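Local coordinates for nitrogenase molybdenum-iron protein beta chain (PDB 4WN9) that forms part of the nitrogenase complex that reduces dinitrogen to ammonia, binding an [8Fe-7S] cluster that it shares with the alpha chain, at residues N169-V174 and L229-N234. Residues are numbered along the deposited sequence; the frame is centred on the assembly and turned at random.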
ATOM      1  N   ASN B 169      -1.568 -44.430   0.753  1.00 45.25           N
ATOM      2  CA  ASN B 169      -0.709 -43.457   1.433  1.00 39.76           C
ATOM      3  C   ASN B 169      -1.456 -42.679   2.507  1.00 36.31           C
ATOM      4  O   ASN B 169      -0.838 -42.111   3.401  1.00 35.38           O
ATOM      5  CB  ASN B 169      -0.009 -42.515   0.437  1.00 40.82           C
ATOM      6  CG  ASN B 169      -0.969 -41.798  -0.509  1.00 34.82           C
ATOM      7  OD1 ASN B 169      -2.141 -41.572  -0.211  1.00 29.76           O
ATOM      8  ND2 ASN B 169      -0.447 -41.416  -1.662  1.00 40.23           N
ATOM      9  N   GLY B 170      -2.782 -42.666   2.405  1.00 31.59           N
ATOM     10  CA  GLY B 170      -3.635 -41.991   3.371  1.00 36.38           C
ATOM     11  C   GLY B 170      -3.764 -40.510   3.078  1.00 39.19           C
ATOM     12  O   GLY B 170      -4.361 -39.771   3.848  1.00 39.64           O
ATOM     13  N   LYS B 171      -3.230 -40.092   1.936  1.00 41.59           N
ATOM     14  CA  LYS B 171      -3.093 -38.677   1.593  1.00 36.88           C
ATOM     15  C   LYS B 171      -4.218 -38.184   0.679  1.00 36.40           C
ATOM     16  O   LYS B 171      -4.912 -38.984   0.059  1.00 36.46           O
ATOM     17  CB  LYS B 171      -1.733 -38.470   0.934  1.00 29.04           C
ATOM     18  CG  LYS B 171      -0.586 -38.737   1.888  1.00 34.80           C
ATOM     19  CD  LYS B 171       0.797 -38.629   1.257  1.00 33.73           C
ATOM     20  CE  LYS B 171       1.834 -38.550   2.361  1.00 31.70           C
ATOM     21  NZ  LYS B 171       3.224 -38.708   1.871  1.00 33.99           N
ATOM     22  N   ILE B 172      -4.428 -36.863   0.643  1.00 43.08           N
ATOM     23  CA  ILE B 172      -5.286 -36.228  -0.369  1.00 32.33           C
ATOM     24  C   ILE B 172      -4.374 -35.479  -1.335  1.00 29.82           C
ATOM     25  O   ILE B 172      -3.410 -34.845  -0.903  1.00 31.13           O
ATOM     26  CB  ILE B 172      -6.278 -35.238   0.254  1.00 34.56           C
ATOM     27  CG1 ILE B 172      -7.367 -35.990   1.020  1.00 39.12           C
ATOM     28  CG2 ILE B 172      -6.915 -34.350  -0.812  1.00 34.99           C
ATOM     29  CD1 ILE B 172      -8.307 -35.088   1.790  1.00 37.50           C
ATOM     30  N   ASN B 173      -4.655 -35.562  -2.630  1.00 32.09           N
ATOM     31  CA  ASN B 173      -3.907 -34.770  -3.614  1.00 28.25           C
ATOM     32  C   ASN B 173      -4.550 -33.408  -3.808  1.00 25.17           C
ATOM     33  O   ASN B 173      -5.773 -33.299  -3.909  1.00 26.79           O
ATOM     34  CB  ASN B 173      -3.889 -35.441  -4.978  1.00 28.94           C
ATOM     35  CG  ASN B 173      -3.155 -36.764  -4.979  1.00 25.72           C
ATOM     36  OD1 ASN B 173      -2.196 -36.978  -4.242  1.00 32.50           O
ATOM     37  ND2 ASN B 173      -3.595 -37.647  -5.830  1.00 29.68           N
ATOM     38  N   VAL B 174      -3.730 -32.369  -3.906  1.00 26.25           N
ATOM     39  CA  VAL B 174      -4.272 -31.036  -4.195  1.00 24.00           C
ATOM     40  C   VAL B 174      -3.510 -30.412  -5.370  1.00 22.05           C
ATOM     41  O   VAL B 174      -2.300 -30.297  -5.332  1.00 18.30           O
ATOM     42  CB  VAL B 174      -4.277 -30.125  -2.930  1.00 20.84           C
ATOM     43  CG1 VAL B 174      -2.929 -30.099  -2.242  1.00 23.24           C
ATOM     44  CG2 VAL B 174      -4.717 -28.714  -3.266  1.00 21.17           C
ATOM     45  N   LEU B 229       5.366 -37.549  -6.436  1.00 26.13           N
ATOM     46  CA  LEU B 229       4.533 -37.415  -7.630  1.00 24.24           C
ATOM     47  C   LEU B 229       4.108 -38.808  -8.123  1.00 30.99           C
ATOM     48  O   LEU B 229       2.996 -38.983  -8.652  1.00 26.20           O
ATOM     49  CB  LEU B 229       5.264 -36.631  -8.745  1.00 28.79           C
ATOM     50  CG  LEU B 229       5.542 -35.112  -8.561  1.00 24.56           C
ATOM     51  CD1 LEU B 229       6.481 -34.598  -9.643  1.00 23.78           C
ATOM     52  CD2 LEU B 229       4.260 -34.295  -8.565  1.00 27.19           C
ATOM     53  N   LYS B 230       5.007 -39.783  -7.978  1.00 30.14           N
ATOM     54  CA  LYS B 230       4.664 -41.182  -8.248  1.00 34.42           C
ATOM     55  C   LYS B 230       3.544 -41.573  -7.304  1.00 30.21           C
ATOM     56  O   LYS B 230       2.488 -42.049  -7.717  1.00 37.31           O
ATOM     57  CB  LYS B 230       5.854 -42.111  -7.986  1.00 37.87           C
ATOM     58  CG  LYS B 230       7.129 -41.816  -8.769  1.00 44.06           C
ATOM     59  CD  LYS B 230       6.933 -41.940 -10.268  1.00 51.57           C
ATOM     60  CE  LYS B 230       6.953 -43.383 -10.754  1.00 60.48           C
ATOM     61  NZ  LYS B 230       6.439 -43.492 -12.155  1.00 56.23           N
ATOM     62  N   ASP B 231       3.784 -41.328  -6.021  1.00 34.85           N
ATOM     63  CA  ASP B 231       2.864 -41.734  -4.966  1.00 32.40           C
ATOM     64  C   ASP B 231       1.471 -41.115  -5.029  1.00 34.70           C
ATOM     65  O   ASP B 231       0.595 -41.504  -4.241  1.00 37.98           O
ATOM     66  CB  ASP B 231       3.472 -41.452  -3.591  1.00 33.43           C
ATOM     67  CG  ASP B 231       2.818 -42.297  -2.489  1.00 45.61           C
ATOM     68  OD1 ASP B 231       2.944 -43.534  -2.565  1.00 38.49           O
ATOM     69  OD2 ASP B 231       2.174 -41.744  -1.566  1.00 39.66           O
ATOM     70  N   THR B 232       1.274 -40.150  -5.935  1.00 37.52           N
ATOM     71  CA  THR B 232      -0.036 -39.525  -6.170  1.00 31.23           C
ATOM     72  C   THR B 232      -1.093 -40.527  -6.573  1.00 29.33           C
ATOM     73  O   THR B 232      -2.277 -40.370  -6.250  1.00 29.74           O
ATOM     74  CB  THR B 232       0.023 -38.440  -7.271  1.00 31.86           C
ATOM     75  OG1 THR B 232       0.716 -38.943  -8.420  1.00 30.82           O
ATOM     76  CG2 THR B 232       0.758 -37.186  -6.749  1.00 31.43           C
ATOM     77  N   GLY B 233      -0.684 -41.558  -7.299  1.00 35.90           N
ATOM     78  CA  GLY B 233      -1.637 -42.582  -7.727  1.00 32.56           C
ATOM     79  C   GLY B 233      -2.223 -43.381  -6.565  1.00 32.10           C
ATOM     80  O   GLY B 233      -3.259 -44.013  -6.712  1.00 36.12           O
ATOM     81  N   ASN B 234      -1.560 -43.340  -5.411  1.00 36.53           N
ATOM     82  CA  ASN B 234      -1.957 -44.123  -4.240  1.00 38.57           C
ATOM     83  C   ASN B 234      -2.773 -43.346  -3.205  1.00 48.26           C
ATOM     84  O   ASN B 234      -2.801 -43.729  -2.020  1.00 46.13           O
ATOM     85  CB  ASN B 234      -0.695 -44.653  -3.550  1.00 43.98           C
ATOM     86  CG  ASN B 234      -0.032 -45.766  -4.332  1.00 42.36           C
ATOM     87  OD1 ASN B 234      -0.693 -46.492  -5.073  1.00 38.05           O
ATOM     88  ND2 ASN B 234       1.271 -45.909  -4.168  1.00 39.79           N
TER
HETATM   89  O   HOH W   1       3.426 -39.416  -0.667  1.00 31.53           O
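An Asx turn at the entry to strand 172-175 of a parallel sheet meets the loop that leads from helix 226-230 to the neighbouring strand 237-241, and two of the three hydrogen bonds across the contact start from N169. The backbone N169 N gives a nearly straight bond to N234 O (3.1 Å, 173°). In the side-chain amide, OD1 closes the turn while ND2 bonds D231 and S235. N169 OD1 turns back to accept from K171 N at 2.8 Å, closing the Asx turn around G170, whose positive phi suits glycine. N169 ND2 reaches across to D231 OD2 at 2.6 Å. The acceptor lies close to the amide plane, yet the carboxylate is met from above its own plane, the two flat groups being turned 61° against each other. With chi1 at 54°, CG of N169 sits between the backbone N and the carbonyl carbon, which folds the amide back over its own turn. A water accepts from K171 NZ and donates to D231 OD2, so lysine and carboxylate are linked through solvent, with the charged atoms themselves not in contact. D231 OD1 takes a weak bond from N234 ND2, whose stronger partner is T165.

Deeper in, N173 approaches T232 at about a right angle. N173 ND2 donates to T232 O at 3.1 Å with the carbonyl oxygen in the amide plane, and N173 OD1 lies beside T232 CG2 (3.9 Å) while bonding to the hydroxyl of S235. That hydroxyl bonds N169 ND2 as well, tying the two asparagines to the same loop. The start of an inner parallel strand is thus bonded to the helix-to-strand loop that leads into its neighbour, in an alpha/beta domain of the nitrogenase component 1 family.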